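Local coordinates for uncharacterized protein (Magnetospirillum magneticum AMB-1, PDB 5MU5) that is a Maf glycosyltransferase involved in flagella formation, probably by attaching sugar to flagellin, at residues R64-A69 with L135-E140; L139-P144 with W209-V214. All blocks are in the same frame, centred on the assembly; numbering follows the deposited sequence.

Contact 1. Residues R64-A69 with L135-E140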
ATOM      1  N   ARG A  64      36.524  14.410   9.643  1.00 56.13           N
ATOM      2  CA  ARG A  64      35.497  13.999  10.593  1.00 58.29           C
ATOM      3  C   ARG A  64      34.420  13.141   9.913  1.00 55.94           C
ATOM      4  O   ARG A  64      34.091  12.052  10.385  1.00 51.04           O
ATOM      5  CB  ARG A  64      34.870  15.230  11.265  1.00 65.03           C
ATOM      6  CG  ARG A  64      33.736  14.930  12.250  1.00 71.12           C
ATOM      7  CD  ARG A  64      33.287  16.158  13.051  1.00 76.39           C
ATOM      8  NE  ARG A  64      32.756  15.766  14.372  1.00 81.86           N
ATOM      9  CZ  ARG A  64      33.332  16.000  15.565  1.00 84.32           C
ATOM     10  NH1 ARG A  64      34.466  16.692  15.680  1.00 87.86           N
ATOM     11  NH2 ARG A  64      32.745  15.561  16.676  1.00 82.42           N
ATOM     12  N   ILE A  65      33.902  13.624   8.786  1.00 53.68           N
ATOM     13  CA  ILE A  65      32.845  12.922   8.076  1.00 51.53           C
ATOM     14  C   ILE A  65      33.354  11.583   7.525  1.00 50.02           C
ATOM     15  O   ILE A  65      32.635  10.572   7.560  1.00 44.43           O
ATOM     16  CB  ILE A  65      32.192  13.804   6.963  1.00 53.14           C
ATOM     17  CG1 ILE A  65      30.828  13.259   6.577  1.00 53.80           C
ATOM     18  CG2 ILE A  65      33.025  13.895   5.693  1.00 54.36           C
ATOM     19  CD1 ILE A  65      29.845  13.228   7.733  1.00 52.39           C
ATOM     20  N   GLU A  66      34.596  11.569   7.047  1.00 50.31           N
ATOM     21  CA  GLU A  66      35.180  10.346   6.509  1.00 51.79           C
ATOM     22  C   GLU A  66      35.417   9.314   7.596  1.00 52.34           C
ATOM     23  O   GLU A  66      35.243   8.121   7.357  1.00 52.63           O
ATOM     24  CB  GLU A  66      36.468  10.636   5.732  1.00 54.71           C
ATOM     25  CG  GLU A  66      36.218  11.249   4.349  1.00 57.34           C
ATOM     26  CD  GLU A  66      37.497  11.527   3.563  1.00 59.68           C
ATOM     27  OE1 GLU A  66      38.601  11.393   4.126  1.00 67.87           O
ATOM     28  OE2 GLU A  66      37.402  11.885   2.376  1.00 62.60           O
ATOM     29  N   ASP A  67      35.808   9.775   8.788  1.00 53.41           N
ATOM     30  CA  ASP A  67      36.036   8.887   9.927  1.00 55.18           C
ATOM     31  C   ASP A  67      34.726   8.288  10.421  1.00 54.52           C
ATOM     32  O   ASP A  67      34.690   7.135  10.853  1.00 52.53           O
ATOM     33  CB  ASP A  67      36.767   9.613  11.089  1.00 58.00           C
ATOM     34  CG  ASP A  67      38.264   9.861  10.800  1.00 61.55           C
ATOM     35  OD1 ASP A  67      38.822   9.217   9.882  1.00 62.56           O
ATOM     36  OD2 ASP A  67      38.888  10.708  11.484  1.00 62.77           O
ATOM     37  N   MET A  68      33.655   9.074  10.384  1.00 56.15           N
ATOM     38  CA  MET A  68      32.344   8.569  10.776  1.00 58.70           C
ATOM     39  C   MET A  68      31.885   7.464   9.844  1.00 54.83           C
ATOM     40  O   MET A  68      31.332   6.479  10.311  1.00 57.05           O
ATOM     41  CB  MET A  68      31.305   9.675  10.807  1.00 64.72           C
ATOM     42  CG  MET A  68      31.505  10.609  11.974  1.00 75.69           C
ATOM     43  SD  MET A  68      30.349  11.990  11.970  1.00 94.89           S
ATOM     44  CE  MET A  68      28.772  11.135  12.112  1.00 93.42           C
ATOM     45  N   ALA A  69      32.128   7.619   8.543  1.00 49.92           N
ATOM     46  CA  ALA A  69      31.743   6.605   7.561  1.00 48.97           C
ATOM     47  C   ALA A  69      32.546   5.332   7.787  1.00 47.92           C
ATOM     48  O   ALA A  69      32.007   4.237   7.753  1.00 46.69           O
ATOM     49  CB  ALA A  69      31.932   7.123   6.135  1.00 48.41           C
ATOM     50  N   LEU A 135      30.753   9.222   0.400  1.00 48.75           N
ATOM     51  CA  LEU A 135      30.307   8.211  -0.597  1.00 48.81           C
ATOM     52  C   LEU A 135      31.274   7.103  -0.981  1.00 48.17           C
ATOM     53  O   LEU A 135      30.918   5.942  -0.898  1.00 50.87           O
ATOM     54  CB  LEU A 135      29.785   8.873  -1.878  1.00 48.80           C
ATOM     55  CG  LEU A 135      28.411   9.512  -1.791  1.00 48.50           C
ATOM     56  CD1 LEU A 135      28.067  10.120  -3.142  1.00 51.52           C
ATOM     57  CD2 LEU A 135      27.342   8.515  -1.373  1.00 48.93           C
ATOM     58  N   PRO A 136      32.483   7.447  -1.433  1.00 49.71           N
ATOM     59  CA  PRO A 136      33.403   6.371  -1.762  1.00 48.43           C
ATOM     60  C   PRO A 136      33.467   5.322  -0.667  1.00 47.80           C
ATOM     61  O   PRO A 136      33.366   4.140  -0.950  1.00 50.06           O
ATOM     62  CB  PRO A 136      34.754   7.080  -1.875  1.00 49.19           C
ATOM     63  CG  PRO A 136      34.444   8.504  -2.176  1.00 48.43           C
ATOM     64  CD  PRO A 136      33.068   8.787  -1.655  1.00 49.66           C
ATOM     65  N   ILE A 137      33.610   5.760   0.578  1.00 48.97           N
ATOM     66  CA  ILE A 137      33.758   4.846   1.719  1.00 49.79           C
ATOM     67  C   ILE A 137      32.512   3.985   1.970  1.00 46.34           C
ATOM     68  O   ILE A 137      32.623   2.778   2.128  1.00 46.47           O
ATOM     69  CB  ILE A 137      34.124   5.615   3.014  1.00 52.30           C
ATOM     70  CG1 ILE A 137      35.478   6.313   2.847  1.00 53.70           C
ATOM     71  CG2 ILE A 137      34.174   4.664   4.213  1.00 53.25           C
ATOM     72  CD1 ILE A 137      35.773   7.384   3.883  1.00 55.32           C
ATOM     73  N   LEU A 138      31.335   4.603   1.997  1.00 44.17           N
ATOM     74  CA  LEU A 138      30.083   3.873   2.235  1.00 45.40           C
ATOM     75  C   LEU A 138      29.813   2.848   1.121  1.00 44.10           C
ATOM     76  O   LEU A 138      29.356   1.744   1.376  1.00 42.29           O
ATOM     77  CB  LEU A 138      28.896   4.853   2.344  1.00 45.56           C
ATOM     78  CG  LEU A 138      28.901   5.897   3.474  1.00 46.70           C
ATOM     79  CD1 LEU A 138      27.773   6.921   3.301  1.00 47.98           C
ATOM     80  CD2 LEU A 138      28.764   5.215   4.812  1.00 46.98           C
ATOM     81  N   LEU A 139      30.125   3.220  -0.115  1.00 45.50           N
ATOM     82  CA  LEU A 139      29.927   2.338  -1.264  1.00 46.03           C
ATOM     83  C   LEU A 139      30.825   1.128  -1.210  1.00 46.86           C
ATOM     84  O   LEU A 139      30.378   0.006  -1.453  1.00 44.17           O
ATOM     85  CB  LEU A 139      30.153   3.102  -2.573  1.00 46.34           C
ATOM     86  CG  LEU A 139      29.119   4.217  -2.787  1.00 47.69           C
ATOM     87  CD1 LEU A 139      29.485   5.075  -3.993  1.00 49.45           C
ATOM     88  CD2 LEU A 139      27.701   3.674  -2.909  1.00 46.67           C
ATOM     89  N   GLU A 140      32.087   1.353  -0.861  1.00 49.55           N
ATOM     90  CA  GLU A 140      33.052   0.264  -0.730  1.00 55.34           C
ATOM     91  C   GLU A 140      32.673  -0.702   0.404  1.00 53.64           C
ATOM     92  O   GLU A 140      32.856  -1.901   0.278  1.00 51.99           O
ATOM     93  CB  GLU A 140      34.468   0.833  -0.518  1.00 61.80           C
ATOM     94  CG  GLU A 140      35.590  -0.186  -0.687  1.00 69.63           C
ATOM     95  CD  GLU A 140      35.734  -1.137   0.495  1.00 78.08           C
ATOM     96  OE1 GLU A 140      35.517  -0.720   1.663  1.00 84.17           O
ATOM     97  OE2 GLU A 140      36.077  -2.314   0.256  1.00 87.09           O
TER
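Ile137 reaches from helix 134-142 across to Glu66 and Ala69, three residues apart on helix 61-71. Its CB lies 4.1 Å from the Ala69 CB, already at the margin of contact. From there the side chain forks. The CG2 branch, anti to the backbone N, comes down on Ala69 and stands 3.8 Å from the Ala69 CB, with the Ala69 carbonyl carbon close behind. The other branch leaves beside the backbone N, with CG1 anti to the carbonyl carbon (chi1 -62°), and extends to CD1. That methyl rests 3.6 Å from the Glu66 O and 3.8 Å from the Glu66 CB, with the Glu66 CG only slightly farther off. The two side chains cross at about a right angle, the CD1 tip of the isoleucine meeting the aliphatic root of the glutamate. The Glu66 carboxylate takes no part in this: its OE2 forms a salt bridge with Arg62, one turn back, and the Glu66 O is hydrogen-bonded to Thr70 OG1.

On the inner side, Leu138 sends CD2 to within 3.9 Å of the Ala69 CB, so one small methyl serves two larger side chains. Ala69 and Leu138 both go on to touch Phe213 of strand 211-214. No hydrogen bond joins the two segments; the contact is made by van der Waals packing, mostly of apolar groups, and the segment axes run nearly parallel, 5° apart and 9.2 Å at closest approach. This is side-by-side helix packing in the Maf N-terminal domain, where helix 134-142 lies against a four-stranded parallel sheet and helix 61-71 packs alongside that helix.

Contact 2. Residues L139-P144 with W209-V214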
ATOM      1  N   LEU A 139      30.125   3.220  -0.115  1.00 45.50           N
ATOM      2  CA  LEU A 139      29.927   2.338  -1.264  1.00 46.03           C
ATOM      3  C   LEU A 139      30.825   1.128  -1.210  1.00 46.86           C
ATOM      4  O   LEU A 139      30.378   0.006  -1.453  1.00 44.17           O
ATOM      5  CB  LEU A 139      30.153   3.102  -2.573  1.00 46.34           C
ATOM      6  CG  LEU A 139      29.119   4.217  -2.787  1.00 47.69           C
ATOM      7  CD1 LEU A 139      29.485   5.075  -3.993  1.00 49.45           C
ATOM      8  CD2 LEU A 139      27.701   3.674  -2.909  1.00 46.67           C
ATOM      9  N   GLU A 140      32.087   1.353  -0.861  1.00 49.55           N
ATOM     10  CA  GLU A 140      33.052   0.264  -0.730  1.00 55.34           C
ATOM     11  C   GLU A 140      32.673  -0.702   0.404  1.00 53.64           C
ATOM     12  O   GLU A 140      32.856  -1.901   0.278  1.00 51.99           O
ATOM     13  CB  GLU A 140      34.468   0.833  -0.518  1.00 61.80           C
ATOM     14  CG  GLU A 140      35.590  -0.186  -0.687  1.00 69.63           C
ATOM     15  CD  GLU A 140      35.734  -1.137   0.495  1.00 78.08           C
ATOM     16  OE1 GLU A 140      35.517  -0.720   1.663  1.00 84.17           O
ATOM     17  OE2 GLU A 140      36.077  -2.314   0.256  1.00 87.09           O
ATOM     18  N   GLN A 141      32.131  -0.178   1.501  1.00 52.70           N
ATOM     19  CA  GLN A 141      31.741  -1.013   2.627  1.00 49.85           C
ATOM     20  C   GLN A 141      30.534  -1.882   2.306  1.00 49.66           C
ATOM     21  O   GLN A 141      30.563  -3.087   2.511  1.00 49.99           O
ATOM     22  CB  GLN A 141      31.423  -0.151   3.853  1.00 50.25           C
ATOM     23  CG  GLN A 141      32.630   0.565   4.469  1.00 49.72           C
ATOM     24  CD  GLN A 141      32.223   1.611   5.494  1.00 48.96           C
ATOM     25  OE1 GLN A 141      31.120   2.140   5.440  1.00 48.66           O
ATOM     26  NE2 GLN A 141      33.111   1.919   6.425  1.00 50.42           N
ATOM     27  N   ASP A 142      29.478  -1.272   1.782  1.00 50.29           N
ATOM     28  CA  ASP A 142      28.199  -1.961   1.607  1.00 50.18           C
ATOM     29  C   ASP A 142      27.866  -2.460   0.209  1.00 49.18           C
ATOM     30  O   ASP A 142      27.053  -3.371   0.069  1.00 47.10           O
ATOM     31  CB  ASP A 142      27.068  -1.042   2.067  1.00 52.79           C
ATOM     32  CG  ASP A 142      27.135  -0.730   3.551  1.00 54.95           C
ATOM     33  OD1 ASP A 142      27.421  -1.643   4.354  1.00 61.79           O
ATOM     34  OD2 ASP A 142      26.890   0.427   3.922  1.00 57.01           O
ATOM     35  N   ASN A 143      28.461  -1.861  -0.817  1.00 48.83           N
ATOM     36  CA  ASN A 143      28.116  -2.175  -2.203  1.00 45.87           C
ATOM     37  C   ASN A 143      26.582  -2.277  -2.409  1.00 43.13           C
ATOM     38  O   ASN A 143      26.053  -3.313  -2.815  1.00 39.03           O
ATOM     39  CB  ASN A 143      28.832  -3.444  -2.621  1.00 47.98           C
ATOM     40  CG  ASN A 143      28.718  -3.714  -4.110  1.00 53.14           C
ATOM     41  OD1 ASN A 143      28.935  -2.823  -4.946  1.00 54.82           O
ATOM     42  ND2 ASN A 143      28.385  -4.954  -4.457  1.00 54.64           N
ATOM     43  N   PRO A 144      25.857  -1.195  -2.085  1.00 39.66           N
ATOM     44  CA  PRO A 144      24.415  -1.234  -2.172  1.00 39.25           C
ATOM     45  C   PRO A 144      23.928  -1.333  -3.615  1.00 38.26           C
ATOM     46  O   PRO A 144      24.632  -0.951  -4.519  1.00 36.85           O
ATOM     47  CB  PRO A 144      23.997   0.105  -1.552  1.00 40.15           C
ATOM     48  CG  PRO A 144      25.148   1.008  -1.840  1.00 40.23           C
ATOM     49  CD  PRO A 144      26.344   0.124  -1.657  1.00 40.84           C
ATOM     50  N   TRP A 209      18.896  -4.065   7.247  1.00 38.95           N
ATOM     51  CA  TRP A 209      20.317  -3.722   7.276  1.00 36.73           C
ATOM     52  C   TRP A 209      20.671  -2.615   6.296  1.00 37.74           C
ATOM     53  O   TRP A 209      21.831  -2.466   5.896  1.00 38.56           O
ATOM     54  CB  TRP A 209      21.187  -4.959   7.088  1.00 37.44           C
ATOM     55  CG  TRP A 209      22.529  -4.912   7.795  1.00 38.82           C
ATOM     56  CD1 TRP A 209      23.767  -5.044   7.226  1.00 39.95           C
ATOM     57  CD2 TRP A 209      22.754  -4.718   9.201  1.00 37.41           C
ATOM     58  NE1 TRP A 209      24.745  -4.945   8.192  1.00 40.04           N
ATOM     59  CE2 TRP A 209      24.141  -4.746   9.411  1.00 39.10           C
ATOM     60  CE3 TRP A 209      21.913  -4.547  10.300  1.00 37.03           C
ATOM     61  CZ2 TRP A 209      24.700  -4.604  10.675  1.00 38.10           C
ATOM     62  CZ3 TRP A 209      22.480  -4.397  11.557  1.00 37.28           C
ATOM     63  CH2 TRP A 209      23.845  -4.418  11.730  1.00 37.70           C
ATOM     64  N   THR A 210      19.665  -1.833   5.919  1.00 37.10           N
ATOM     65  CA  THR A 210      19.865  -0.621   5.142  1.00 36.54           C
ATOM     66  C   THR A 210      20.781   0.330   5.938  1.00 39.71           C
ATOM     67  O   THR A 210      20.531   0.626   7.102  1.00 39.42           O
ATOM     68  CB  THR A 210      18.501   0.072   4.870  1.00 37.06           C
ATOM     69  OG1 THR A 210      17.689  -0.762   4.022  1.00 33.52           O
ATOM     70  CG2 THR A 210      18.674   1.449   4.220  1.00 34.52           C
ATOM     71  N   ARG A 211      21.861   0.774   5.309  1.00 42.17           N
ATOM     72  CA  ARG A 211      22.758   1.748   5.894  1.00 41.96           C
ATOM     73  C   ARG A 211      22.111   3.123   5.848  1.00 41.79           C
ATOM     74  O   ARG A 211      21.629   3.561   4.800  1.00 40.64           O
ATOM     75  CB  ARG A 211      24.076   1.777   5.105  1.00 43.79           C
ATOM     76  CG  ARG A 211      25.184   2.628   5.727  1.00 42.88           C
ATOM     77  CD  ARG A 211      25.801   1.970   6.943  1.00 43.35           C
ATOM     78  NE  ARG A 211      26.982   2.705   7.413  1.00 44.77           N
ATOM     79  CZ  ARG A 211      28.225   2.535   6.959  1.00 43.83           C
ATOM     80  NH1 ARG A 211      28.484   1.658   5.992  1.00 42.86           N
ATOM     81  NH2 ARG A 211      29.216   3.263   7.470  1.00 43.89           N
ATOM     82  N   LEU A 212      22.113   3.798   6.991  1.00 41.40           N
ATOM     83  CA  LEU A 212      21.640   5.164   7.113  1.00 42.91           C
ATOM     84  C   LEU A 212      22.837   6.058   7.439  1.00 44.88           C
ATOM     85  O   LEU A 212      23.705   5.659   8.217  1.00 44.98           O
ATOM     86  CB  LEU A 212      20.638   5.243   8.241  1.00 47.33           C
ATOM     87  CG  LEU A 212      19.455   4.286   8.111  1.00 48.53           C
ATOM     88  CD1 LEU A 212      18.634   4.327   9.382  1.00 50.72           C
ATOM     89  CD2 LEU A 212      18.620   4.667   6.905  1.00 45.72           C
ATOM     90  N   PHE A 213      22.897   7.245   6.829  1.00 43.29           N
ATOM     91  CA  PHE A 213      24.013   8.157   7.045  1.00 42.69           C
ATOM     92  C   PHE A 213      23.594   9.611   6.846  1.00 41.82           C
ATOM     93  O   PHE A 213      23.002   9.960   5.832  1.00 43.19           O
ATOM     94  CB  PHE A 213      25.166   7.817   6.105  1.00 44.08           C
ATOM     95  CG  PHE A 213      26.461   8.430   6.512  1.00 42.97           C
ATOM     96  CD1 PHE A 213      27.302   7.769   7.403  1.00 43.04           C
ATOM     97  CD2 PHE A 213      26.840   9.684   6.026  1.00 41.53           C
ATOM     98  CE1 PHE A 213      28.497   8.354   7.812  1.00 44.14           C
ATOM     99  CE2 PHE A 213      28.037  10.265   6.427  1.00 42.47           C
ATOM    100  CZ  PHE A 213      28.866   9.606   7.323  1.00 43.11           C
ATOM    101  N   VAL A 214      23.923  10.447   7.824  1.00 40.61           N
ATOM    102  CA  VAL A 214      23.583  11.845   7.807  1.00 40.64           C
ATOM    103  C   VAL A 214      24.873  12.572   7.446  1.00 42.44           C
ATOM    104  O   VAL A 214      25.858  12.472   8.161  1.00 44.48           O
ATOM    105  CB  VAL A 214      23.014  12.283   9.177  1.00 43.46           C
ATOM    106  CG1 VAL A 214      22.883  13.798   9.263  1.00 44.33           C
ATOM    107  CG2 VAL A 214      21.659  11.616   9.426  1.00 43.18           C
TER
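Arg211, on strand 211-214 of the parallel sheet, sends its side chain to the last turn of helix 134-142, which connects strands 123-127 and 146-150 in a beta-alpha-beta crossover. The charged part is a salt bridge: Arg211 NH1 gives a 2.9 Å bond to Asp142 OD2, arriving from above the carboxylate plane, with the two flat groups 86° apart. Asp142 OD1 has its own salt bridge to Arg79, so this buried carboxylate lies between two arginines, which probably stabilise its negative charge.

The hydrogen bonds to an uncharged partner go to Gln141, whose OE1 accepts from both terminal nitrogens of Arg211, 2.7 Å from NH1 and 3.0 Å from NH2. Both donors approach from the same face of the amide, yet OE1 stays within 6° of the guanidinium plane. Gln141 NE2 is held by Ala69 O, and Arg211 NH2 also bonds Thr72 OG1, which together limit how these groups can turn. A leucine in place of Arg211 would probably leave Gln141 OE1 without both of these donors and take from Asp142 OD2 its salt-bridge mate.

The bend at chi2 (74°) folds the arginine chain around the carboxylate oxygen: Asp142 OD2 lies 3.3 Å from the Arg211 CG.

Helix 134-142 carries both contacts: contact 1 joins it to helix 61-71 through its middle, contact 2 to strand 211-214 through its C-terminal turn. Contact 1 is only partly buried and without a hydrogen bond between its segments, mostly methyl packing. Contact 2 has both Asp142 and Arg211 buried, and there the link is made by charge and hydrogen bonds. The centres are about 9 Å apart, and Ala69 spans the gap: its methyl belongs to contact 1, while its carbonyl oxygen takes a probable hydrogen bond from Gln141 of contact 2 and a weak one from Arg211. Helix, helix and strand thus meet at one corner of the Maf N-terminal domain.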